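Local coordinates for protein salicylate 5-hydroxylase, large oxygenase component (Ralstonia sp., PDB 7C8Z) that hydroxylates salicylate at position 5 to give gentisate, as the Rieske-type oxygenase component of a multicomponent, NADH-dependent monooxygenase, at residues 135-149 against 161-175. Residues are numbered along the deposited sequence; the frame is centred on the assembly and turned at random.
Sequences WNYSLKGDLQGVPFR and GMPKDFKLEEHGLTK. With FES (Fe2/s2 (inorganic) cluster), chain I.
Gly141 and Leu173 meet where the two segments run antiparallel: Leu173 N donates to Gly141 O over 2.7 Å. A backbone hydrogen bond from Met162 N to Arg149 O, modelled doubtfully short, closes the far end. Beside it, Gly161 CA makes a CA-H...O contact of 3.2 Å with Phe148 O. Between these ends no backbone hydrogen bond links the segments; side chains pack on one another and on backbone carbonyls. Segment 135-149 forms a hairpin of strands 135-137 and 143-145 with a classic beta bulge, since Gln144 N and Gly145 N both donate to Asn136 O. This hairpin belongs to the small three-stranded sheet of the Rieske domain, and the connection leading into strand 175-181 packs along it. Trp135 lines the pocket of the [2Fe-2S] cluster; one ring face receives a sulfide, with Trp135 CD1 3.7 Å from FES S1, while its CH2 reaches Phe166 CZ at 4.2 Å. The Tyr137 ring is sandwiched: Leu173 CD2 sits 3.6 Å from the ring centroid, 13° off the normal, and Leu143 CD1 covers the opposite face nearer the rim. The Tyr137 hydroxyl is hydrogen-bonded to Ala111 N, between Cys110 and His112, which line the cluster pocket and, by similarity, ligate iron. With CG anti to the backbone N (chi1 177°), Leu143 directs CD2 to His171 O, 3.3 Å away, and to Leu168 CD2, the two leucine side chains crossing at about a right angle. Leu168 CD2 also lies over the guanidinium face of Arg149, whose chain bends at chi2, while Phe166 O lies near that group's edge. Extended Lys175 forms a salt bridge from NZ to Asp142 OD1 (2.6 Å), on the syn side, 19° out of the carboxylate plane.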
ATOM      1  N   TRP A 135      22.092 -25.841  -3.122  1.00 55.53           N
ATOM      2  CA  TRP A 135      21.952 -26.801  -4.213  1.00 45.64           C
ATOM      3  C   TRP A 135      22.466 -26.159  -5.493  1.00 53.02           C
ATOM      4  O   TRP A 135      22.154 -25.000  -5.777  1.00 58.54           O
ATOM      5  CB  TRP A 135      20.500 -27.244  -4.385  1.00 47.06           C
ATOM      6  CG  TRP A 135      20.087 -28.355  -3.461  1.00 49.41           C
ATOM      7  CD1 TRP A 135      20.631 -28.652  -2.250  1.00 50.83           C
ATOM      8  CD2 TRP A 135      19.034 -29.309  -3.673  1.00 51.40           C
ATOM      9  NE1 TRP A 135      19.989 -29.733  -1.692  1.00 38.12           N
ATOM     10  CE2 TRP A 135      19.004 -30.155  -2.543  1.00 38.86           C
ATOM     11  CE3 TRP A 135      18.113 -29.529  -4.705  1.00 49.09           C
ATOM     12  CZ2 TRP A 135      18.095 -31.204  -2.416  1.00 38.00           C
ATOM     13  CZ3 TRP A 135      17.209 -30.574  -4.576  1.00 45.44           C
ATOM     14  CH2 TRP A 135      17.207 -31.398  -3.440  1.00 35.92           C
ATOM     15  N   ASN A 136      23.271 -26.900  -6.253  1.00 45.68           N
ATOM     16  CA  ASN A 136      23.920 -26.381  -7.452  1.00 42.77           C
ATOM     17  C   ASN A 136      23.337 -27.042  -8.696  1.00 51.99           C
ATOM     18  O   ASN A 136      23.236 -28.273  -8.760  1.00 53.04           O
ATOM     19  CB  ASN A 136      25.433 -26.615  -7.380  1.00 37.49           C
ATOM     20  CG  ASN A 136      26.191 -25.949  -8.519  1.00 55.95           C
ATOM     21  OD1 ASN A 136      26.022 -26.297  -9.690  1.00 53.06           O
ATOM     22  ND2 ASN A 136      27.034 -24.981  -8.176  1.00 64.13           N
ATOM     23  N   TYR A 137      22.975 -26.222  -9.688  1.00 49.29           N
ATOM     24  CA  TYR A 137      22.404 -26.665 -10.952  1.00 54.17           C
ATOM     25  C   TYR A 137      23.236 -26.143 -12.116  1.00 54.58           C
ATOM     26  O   TYR A 137      23.741 -25.016 -12.078  1.00 50.80           O
ATOM     27  CB  TYR A 137      20.965 -26.158 -11.140  1.00 41.62           C
ATOM     28  CG  TYR A 137      20.013 -26.449 -10.006  1.00 45.26           C
ATOM     29  CD1 TYR A 137      19.976 -25.644  -8.875  1.00 33.92           C
ATOM     30  CD2 TYR A 137      19.131 -27.518 -10.079  1.00 42.64           C
ATOM     31  CE1 TYR A 137      19.092 -25.908  -7.844  1.00 40.38           C
ATOM     32  CE2 TYR A 137      18.249 -27.789  -9.059  1.00 35.78           C
ATOM     33  CZ  TYR A 137      18.229 -26.986  -7.944  1.00 37.75           C
ATOM     34  OH  TYR A 137      17.339 -27.269  -6.932  1.00 35.74           O
ATOM     35  N   SER A 138      23.340 -26.956 -13.169  1.00 46.29           N
ATOM     36  CA  SER A 138      23.913 -26.500 -14.427  1.00 46.60           C
ATOM     37  C   SER A 138      23.096 -25.337 -15.002  1.00 55.16           C
ATOM     38  O   SER A 138      21.939 -25.106 -14.641  1.00 44.86           O
ATOM     39  CB  SER A 138      23.979 -27.644 -15.438  1.00 45.23           C
ATOM     40  OG  SER A 138      22.686 -28.037 -15.865  1.00 47.42           O
ATOM     41  N   LEU A 139      23.699 -24.632 -15.962  1.00 48.37           N
ATOM     42  CA  LEU A 139      22.967 -23.601 -16.689  1.00 50.60           C
ATOM     43  C   LEU A 139      21.849 -24.170 -17.553  1.00 62.14           C
ATOM     44  O   LEU A 139      21.101 -23.392 -18.162  1.00 43.45           O
ATOM     45  CB  LEU A 139      23.929 -22.778 -17.549  1.00 40.92           C
ATOM     46  CG  LEU A 139      24.914 -21.881 -16.796  1.00 47.57           C
ATOM     47  CD1 LEU A 139      25.850 -21.177 -17.763  1.00 41.40           C
ATOM     48  CD2 LEU A 139      24.178 -20.868 -15.918  1.00 40.59           C
ATOM     49  N   LYS A 140      21.717 -25.495 -17.625  1.00 62.17           N
ATOM     50  CA  LYS A 140      20.594 -26.136 -18.292  1.00 51.98           C
ATOM     51  C   LYS A 140      19.516 -26.586 -17.318  1.00 53.07           C
ATOM     52  O   LYS A 140      18.467 -27.070 -17.759  1.00 49.53           O
ATOM     53  CB  LYS A 140      21.076 -27.343 -19.106  1.00 44.24           C
ATOM     54  CG  LYS A 140      22.087 -27.001 -20.190  1.00 44.98           C
ATOM     55  CD  LYS A 140      22.411 -28.217 -21.044  1.00 47.52           C
ATOM     56  CE  LYS A 140      22.055 -27.970 -22.498  1.00 66.45           C
ATOM     57  NZ  LYS A 140      22.985 -27.002 -23.144  1.00 74.82           N
ATOM     58  N   GLY A 141      19.751 -26.446 -16.011  1.00 52.59           N
ATOM     59  CA  GLY A 141      18.786 -26.822 -15.001  1.00 47.48           C
ATOM     60  C   GLY A 141      19.037 -28.154 -14.328  1.00 44.02           C
ATOM     61  O   GLY A 141      18.235 -28.554 -13.475  1.00 41.52           O
ATOM     62  N   ASP A 142      20.117 -28.847 -14.677  1.00 48.37           N
ATOM     63  CA  ASP A 142      20.391 -30.162 -14.114  1.00 49.87           C
ATOM     64  C   ASP A 142      21.046 -30.025 -12.743  1.00 48.90           C
ATOM     65  O   ASP A 142      22.040 -29.310 -12.591  1.00 58.73           O
ATOM     66  CB  ASP A 142      21.296 -30.960 -15.052  1.00 52.62           C
ATOM     67  CG  ASP A 142      20.682 -31.164 -16.417  1.00 54.74           C
ATOM     68  OD1 ASP A 142      19.509 -31.590 -16.480  1.00 51.01           O
ATOM     69  OD2 ASP A 142      21.371 -30.901 -17.427  1.00 58.51           O
ATOM     70  N   LEU A 143      20.495 -30.724 -11.754  1.00 47.22           N
ATOM     71  CA  LEU A 143      21.022 -30.702 -10.391  1.00 49.40           C
ATOM     72  C   LEU A 143      22.407 -31.342 -10.358  1.00 53.49           C
ATOM     73  O   LEU A 143      22.537 -32.563 -10.487  1.00 55.98           O
ATOM     74  CB  LEU A 143      20.063 -31.432  -9.455  1.00 40.40           C
ATOM     75  CG  LEU A 143      20.502 -31.560  -8.000  1.00 38.37           C
ATOM     76  CD1 LEU A 143      20.848 -30.194  -7.427  1.00 37.41           C
ATOM     77  CD2 LEU A 143      19.420 -32.244  -7.179  1.00 38.38           C
ATOM     78  N   GLN A 144      23.441 -30.526 -10.163  1.00 45.78           N
ATOM     79  CA  GLN A 144      24.819 -31.005 -10.175  1.00 47.16           C
ATOM     80  C   GLN A 144      25.381 -31.293  -8.792  1.00 63.85           C
ATOM     81  O   GLN A 144      26.305 -32.106  -8.671  1.00 61.31           O
ATOM     82  CB  GLN A 144      25.730 -29.989 -10.865  1.00 39.18           C
ATOM     83  CG  GLN A 144      25.504 -29.865 -12.345  1.00 42.42           C
ATOM     84  CD  GLN A 144      26.291 -28.723 -12.940  1.00 51.63           C
ATOM     85  OE1 GLN A 144      26.607 -27.749 -12.255  1.00 43.43           O
ATOM     86  NE2 GLN A 144      26.635 -28.841 -14.219  1.00 58.90           N
ATOM     87  N   GLY A 145      24.863 -30.648  -7.750  1.00 58.61           N
ATOM     88  CA  GLY A 145      25.428 -30.817  -6.429  1.00 41.18           C
ATOM     89  C   GLY A 145      24.409 -30.678  -5.321  1.00 43.82           C
ATOM     90  O   GLY A 145      23.584 -29.761  -5.327  1.00 54.33           O
ATOM     91  N   VAL A 146      24.462 -31.594  -4.361  1.00 53.41           N
ATOM     92  CA  VAL A 146      23.612 -31.552  -3.175  1.00 49.47           C
ATOM     93  C   VAL A 146      24.514 -31.742  -1.962  1.00 52.32           C
ATOM     94  O   VAL A 146      25.062 -32.837  -1.769  1.00 43.04           O
ATOM     95  CB  VAL A 146      22.512 -32.626  -3.230  1.00 43.09           C
ATOM     96  CG1 VAL A 146      21.805 -32.743  -1.889  1.00 37.86           C
ATOM     97  CG2 VAL A 146      21.518 -32.312  -4.327  1.00 49.10           C
ATOM     98  N   PRO A 147      24.733 -30.709  -1.153  1.00 54.02           N
ATOM     99  CA  PRO A 147      25.584 -30.875   0.031  1.00 54.45           C
ATOM    100  C   PRO A 147      25.039 -31.960   0.954  1.00 54.04           C
ATOM    101  O   PRO A 147      23.841 -32.014   1.240  1.00 43.25           O
ATOM    102  CB  PRO A 147      25.549 -29.492   0.693  1.00 55.36           C
ATOM    103  CG  PRO A 147      25.152 -28.541  -0.400  1.00 47.98           C
ATOM    104  CD  PRO A 147      24.291 -29.317  -1.348  1.00 46.49           C
ATOM    105  N   PHE A 148      25.935 -32.841   1.401  1.00 55.03           N
ATOM    106  CA  PHE A 148      25.631 -33.929   2.334  1.00 51.16           C
ATOM    107  C   PHE A 148      24.658 -34.952   1.762  1.00 49.90           C
ATOM    108  O   PHE A 148      24.066 -35.726   2.525  1.00 55.55           O
ATOM    109  CB  PHE A 148      25.070 -33.423   3.669  1.00 61.83           C
ATOM    110  CG  PHE A 148      25.720 -32.174   4.193  1.00 62.96           C
ATOM    111  CD1 PHE A 148      27.084 -31.982   4.103  1.00 66.70           C
ATOM    112  CD2 PHE A 148      24.950 -31.196   4.808  1.00 70.29           C
ATOM    113  CE1 PHE A 148      27.671 -30.836   4.607  1.00 70.96           C
ATOM    114  CE2 PHE A 148      25.532 -30.044   5.313  1.00 64.35           C
ATOM    115  CZ  PHE A 148      26.895 -29.866   5.210  1.00 69.17           C
ATOM    116  N   ARG A 149      24.504 -34.981   0.434  1.00 48.15           N
ATOM    117  CA  ARG A 149      23.668 -35.981  -0.226  1.00 54.47           C
ATOM    118  C   ARG A 149      24.045 -37.365   0.251  1.00 68.09           C
ATOM    119  O   ARG A 149      23.192 -38.196   0.604  1.00 67.22           O
ATOM    120  CB  ARG A 149      23.893 -35.900  -1.743  1.00 51.56           C
ATOM    121  CG  ARG A 149      22.943 -36.728  -2.609  1.00 57.83           C
ATOM    122  CD  ARG A 149      23.412 -38.158  -2.793  1.00 74.61           C
ATOM    123  NE  ARG A 149      22.955 -38.750  -4.044  1.00 80.66           N
ATOM    124  CZ  ARG A 149      23.659 -38.769  -5.171  1.00 82.47           C
ATOM    125  NH1 ARG A 149      24.873 -38.229  -5.219  1.00 74.34           N
ATOM    126  NH2 ARG A 149      23.153 -39.346  -6.251  1.00 87.29           N
ATOM    127  N   GLY A 161      22.397 -37.930   5.023  1.00 53.19           N
ATOM    128  CA  GLY A 161      22.436 -38.207   3.606  1.00 50.44           C
ATOM    129  C   GLY A 161      21.050 -38.418   3.021  1.00 62.72           C
ATOM    130  O   GLY A 161      20.051 -38.594   3.726  1.00 56.14           O
ATOM    131  N   MET A 162      20.995 -38.375   1.697  1.00 60.01           N
ATOM    132  CA  MET A 162      19.725 -38.617   1.041  1.00 52.08           C
ATOM    133  C   MET A 162      19.508 -40.119   0.897  1.00 54.26           C
ATOM    134  O   MET A 162      20.473 -40.888   0.854  1.00 50.28           O
ATOM    135  CB  MET A 162      19.700 -37.958  -0.332  1.00 57.96           C
ATOM    136  CG  MET A 162      19.939 -36.459  -0.298  1.00 51.25           C
ATOM    137  SD  MET A 162      18.597 -35.555   0.503  1.00 56.17           S
ATOM    138  CE  MET A 162      17.218 -35.957  -0.567  1.00 46.62           C
ATOM    139  N   PRO A 163      18.258 -40.571   0.825  1.00 63.63           N
ATOM    140  CA  PRO A 163      18.026 -41.994   0.562  1.00 53.98           C
ATOM    141  C   PRO A 163      18.693 -42.364  -0.752  1.00 63.43           C
ATOM    142  O   PRO A 163      18.686 -41.592  -1.713  1.00 74.96           O
ATOM    143  CB  PRO A 163      16.497 -42.108   0.485  1.00 49.72           C
ATOM    144  CG  PRO A 163      15.967 -40.871   1.112  1.00 56.23           C
ATOM    145  CD  PRO A 163      17.001 -39.805   0.937  1.00 58.64           C
ATOM    146  N   LYS A 164      19.309 -43.542  -0.784  1.00 66.46           N
ATOM    147  CA  LYS A 164      20.112 -43.879  -1.952  1.00 71.75           C
ATOM    148  C   LYS A 164      19.284 -44.210  -3.181  1.00 65.01           C
ATOM    149  O   LYS A 164      19.871 -44.394  -4.253  1.00 72.80           O
ATOM    150  CB  LYS A 164      21.066 -45.034  -1.619  1.00 87.63           C
ATOM    151  CG  LYS A 164      22.086 -44.646  -0.543  1.00 88.59           C
ATOM    152  CD  LYS A 164      22.784 -43.347  -0.960  1.00 85.91           C
ATOM    153  CE  LYS A 164      23.746 -42.788   0.084  1.00 81.53           C
ATOM    154  NZ  LYS A 164      23.125 -42.455   1.400  1.00 81.48           N
ATOM    155  N   ASP A 165      17.958 -44.304  -3.060  1.00 55.04           N
ATOM    156  CA  ASP A 165      17.096 -44.306  -4.238  1.00 58.91           C
ATOM    157  C   ASP A 165      16.941 -42.914  -4.846  1.00 64.47           C
ATOM    158  O   ASP A 165      16.470 -42.797  -5.985  1.00 58.56           O
ATOM    159  CB  ASP A 165      15.730 -44.924  -3.928  1.00 63.23           C
ATOM    160  CG  ASP A 165      14.904 -44.094  -2.960  1.00 79.03           C
ATOM    161  OD1 ASP A 165      15.491 -43.320  -2.179  1.00 87.68           O
ATOM    162  OD2 ASP A 165      13.658 -44.198  -3.004  1.00 80.71           O
ATOM    163  N   PHE A 166      17.314 -41.867  -4.110  1.00 61.71           N
ATOM    164  CA  PHE A 166      17.190 -40.493  -4.583  1.00 63.21           C
ATOM    165  C   PHE A 166      18.182 -40.273  -5.720  1.00 69.94           C
ATOM    166  O   PHE A 166      19.385 -40.503  -5.557  1.00 75.38           O
ATOM    167  CB  PHE A 166      17.454 -39.524  -3.432  1.00 53.64           C
ATOM    168  CG  PHE A 166      17.505 -38.082  -3.828  1.00 60.91           C
ATOM    169  CD1 PHE A 166      16.350 -37.320  -3.835  1.00 65.73           C
ATOM    170  CD2 PHE A 166      18.710 -37.472  -4.149  1.00 64.93           C
ATOM    171  CE1 PHE A 166      16.386 -35.982  -4.182  1.00 53.04           C
ATOM    172  CE2 PHE A 166      18.754 -36.132  -4.500  1.00 52.13           C
ATOM    173  CZ  PHE A 166      17.589 -35.388  -4.517  1.00 48.49           C
ATOM    174  N   LYS A 167      17.685 -39.821  -6.867  1.00 70.54           N
ATOM    175  CA  LYS A 167      18.514 -39.579  -8.034  1.00 60.92           C
ATOM    176  C   LYS A 167      18.470 -38.108  -8.403  1.00 62.85           C
ATOM    177  O   LYS A 167      17.405 -37.484  -8.391  1.00 64.17           O
ATOM    178  CB  LYS A 167      18.015 -40.391  -9.242  1.00 60.24           C
ATOM    179  CG  LYS A 167      18.061 -41.902  -9.098  1.00 69.09           C
ATOM    180  CD  LYS A 167      17.597 -42.583 -10.388  1.00 80.58           C
ATOM    181  CE  LYS A 167      16.361 -43.449 -10.162  1.00 79.14           C
ATOM    182  NZ  LYS A 167      15.516 -43.557 -11.387  1.00 73.43           N
ATOM    183  N   LEU A 168      19.647 -37.560  -8.712  1.00 59.70           N
ATOM    184  CA  LEU A 168      19.742 -36.161  -9.115  1.00 50.28           C
ATOM    185  C   LEU A 168      18.934 -35.910 -10.380  1.00 61.60           C
ATOM    186  O   LEU A 168      18.347 -34.834 -10.554  1.00 72.43           O
ATOM    187  CB  LEU A 168      21.207 -35.772  -9.324  1.00 51.19           C
ATOM    188  CG  LEU A 168      22.181 -35.969  -8.157  1.00 48.28           C
ATOM    189  CD1 LEU A 168      23.395 -35.066  -8.311  1.00 53.60           C
ATOM    190  CD2 LEU A 168      21.506 -35.712  -6.820  1.00 52.67           C
ATOM    191  N   GLU A 169      18.914 -36.896 -11.283  1.00 56.79           N
ATOM    192  CA  GLU A 169      18.225 -36.775 -12.563  1.00 64.68           C
ATOM    193  C   GLU A 169      16.767 -36.355 -12.422  1.00 54.04           C
ATOM    194  O   GLU A 169      16.198 -35.811 -13.375  1.00 52.60           O
ATOM    195  CB  GLU A 169      18.308 -38.102 -13.324  1.00 59.16           C
ATOM    196  CG  GLU A 169      19.718 -38.513 -13.731  1.00 68.29           C
ATOM    197  CD  GLU A 169      20.488 -39.177 -12.601  1.00 86.22           C
ATOM    198  OE1 GLU A 169      19.872 -39.942 -11.830  1.00 92.80           O
ATOM    199  OE2 GLU A 169      21.709 -38.937 -12.486  1.00 87.53           O
ATOM    200  N   GLU A 170      16.154 -36.593 -11.263  1.00 48.74           N
ATOM    201  CA  GLU A 170      14.730 -36.363 -11.060  1.00 52.50           C
ATOM    202  C   GLU A 170      14.424 -35.128 -10.229  1.00 55.03           C
ATOM    203  O   GLU A 170      13.259 -34.914  -9.878  1.00 70.51           O
ATOM    204  CB  GLU A 170      14.080 -37.581 -10.403  1.00 55.70           C
ATOM    205  CG  GLU A 170      14.231 -38.854 -11.190  1.00 61.11           C
ATOM    206  CD  GLU A 170      14.021 -40.086 -10.340  1.00 85.18           C
ATOM    207  OE1 GLU A 170      13.618 -41.127 -10.901  1.00 90.85           O
ATOM    208  OE2 GLU A 170      14.251 -40.012  -9.113  1.00 92.63           O
ATOM    209  N   HIS A 171      15.430 -34.339  -9.865  1.00 53.85           N
ATOM    210  CA  HIS A 171      15.195 -33.151  -9.053  1.00 59.70           C
ATOM    211  C   HIS A 171      16.021 -31.980  -9.565  1.00 64.91           C
ATOM    212  O   HIS A 171      16.701 -31.284  -8.811  1.00 64.78           O
ATOM    213  CB  HIS A 171      15.467 -33.452  -7.585  1.00 48.23           C
ATOM    214  CG  HIS A 171      14.514 -34.446  -7.003  1.00 45.95           C
ATOM    215  ND1 HIS A 171      14.730 -35.806  -7.058  1.00 40.28           N
ATOM    216  CD2 HIS A 171      13.319 -34.280  -6.387  1.00 41.97           C
ATOM    217  CE1 HIS A 171      13.722 -36.433  -6.481  1.00 42.15           C
ATOM    218  NE2 HIS A 171      12.853 -35.531  -6.066  1.00 40.00           N
ATOM    219  N   GLY A 172      15.978 -31.762 -10.876  1.00 50.71           N
ATOM    220  CA  GLY A 172      16.535 -30.566 -11.466  1.00 45.58           C
ATOM    221  C   GLY A 172      15.477 -29.492 -11.619  1.00 40.92           C
ATOM    222  O   GLY A 172      14.308 -29.675 -11.288  1.00 38.03           O
ATOM    223  N   LEU A 173      15.914 -28.338 -12.112  1.00 47.21           N
ATOM    224  CA  LEU A 173      14.981 -27.250 -12.368  1.00 53.82           C
ATOM    225  C   LEU A 173      14.062 -27.617 -13.527  1.00 49.93           C
ATOM    226  O   LEU A 173      14.484 -28.255 -14.494  1.00 47.38           O
ATOM    227  CB  LEU A 173      15.741 -25.959 -12.681  1.00 54.56           C
ATOM    228  CG  LEU A 173      16.784 -25.533 -11.646  1.00 46.09           C
ATOM    229  CD1 LEU A 173      17.615 -24.353 -12.136  1.00 33.30           C
ATOM    230  CD2 LEU A 173      16.112 -25.206 -10.324  1.00 50.55           C
ATOM    231  N   THR A 174      12.792 -27.237 -13.409  1.00 46.60           N
ATOM    232  CA  THR A 174      11.845 -27.439 -14.497  1.00 45.98           C
ATOM    233  C   THR A 174      12.340 -26.742 -15.759  1.00 48.41           C
ATOM    234  O   THR A 174      12.486 -25.515 -15.785  1.00 40.72           O
ATOM    235  CB  THR A 174      10.461 -26.921 -14.098  1.00 41.39           C
ATOM    236  OG1 THR A 174       9.922 -27.756 -13.068  1.00 51.21           O
ATOM    237  CG2 THR A 174       9.512 -26.938 -15.287  1.00 35.27           C
ATOM    238  N   LYS A 175      12.632 -27.527 -16.792  1.00 36.17           N
ATOM    239  CA  LYS A 175      13.150 -26.987 -18.039  1.00 37.38           C
ATOM    240  C   LYS A 175      12.008 -26.676 -18.995  1.00 43.62           C
ATOM    241  O   LYS A 175      11.026 -27.420 -19.073  1.00 44.41           O
ATOM    242  CB  LYS A 175      14.109 -27.970 -18.710  1.00 37.30           C
ATOM    243  CG  LYS A 175      15.184 -28.537 -17.812  1.00 43.99           C
ATOM    244  CD  LYS A 175      15.953 -29.608 -18.551  1.00 49.39           C
ATOM    245  CE  LYS A 175      16.885 -30.364 -17.636  1.00 58.71           C
ATOM    246  NZ  LYS A 175      17.763 -31.279 -18.419  1.00 65.23           N
TER
HETATM  247 FE1  FES I 501      16.984 -25.851   0.100  1.00 37.90          FE
HETATM  248 FE2  FES I 501      17.279 -24.538  -2.668  1.00 73.39          FE
HETATM  249  S1  FES I 501      18.614 -25.677  -1.363  1.00 41.51           S
HETATM  250  S2  FES I 501      15.666 -24.697  -1.216  1.00 39.40           S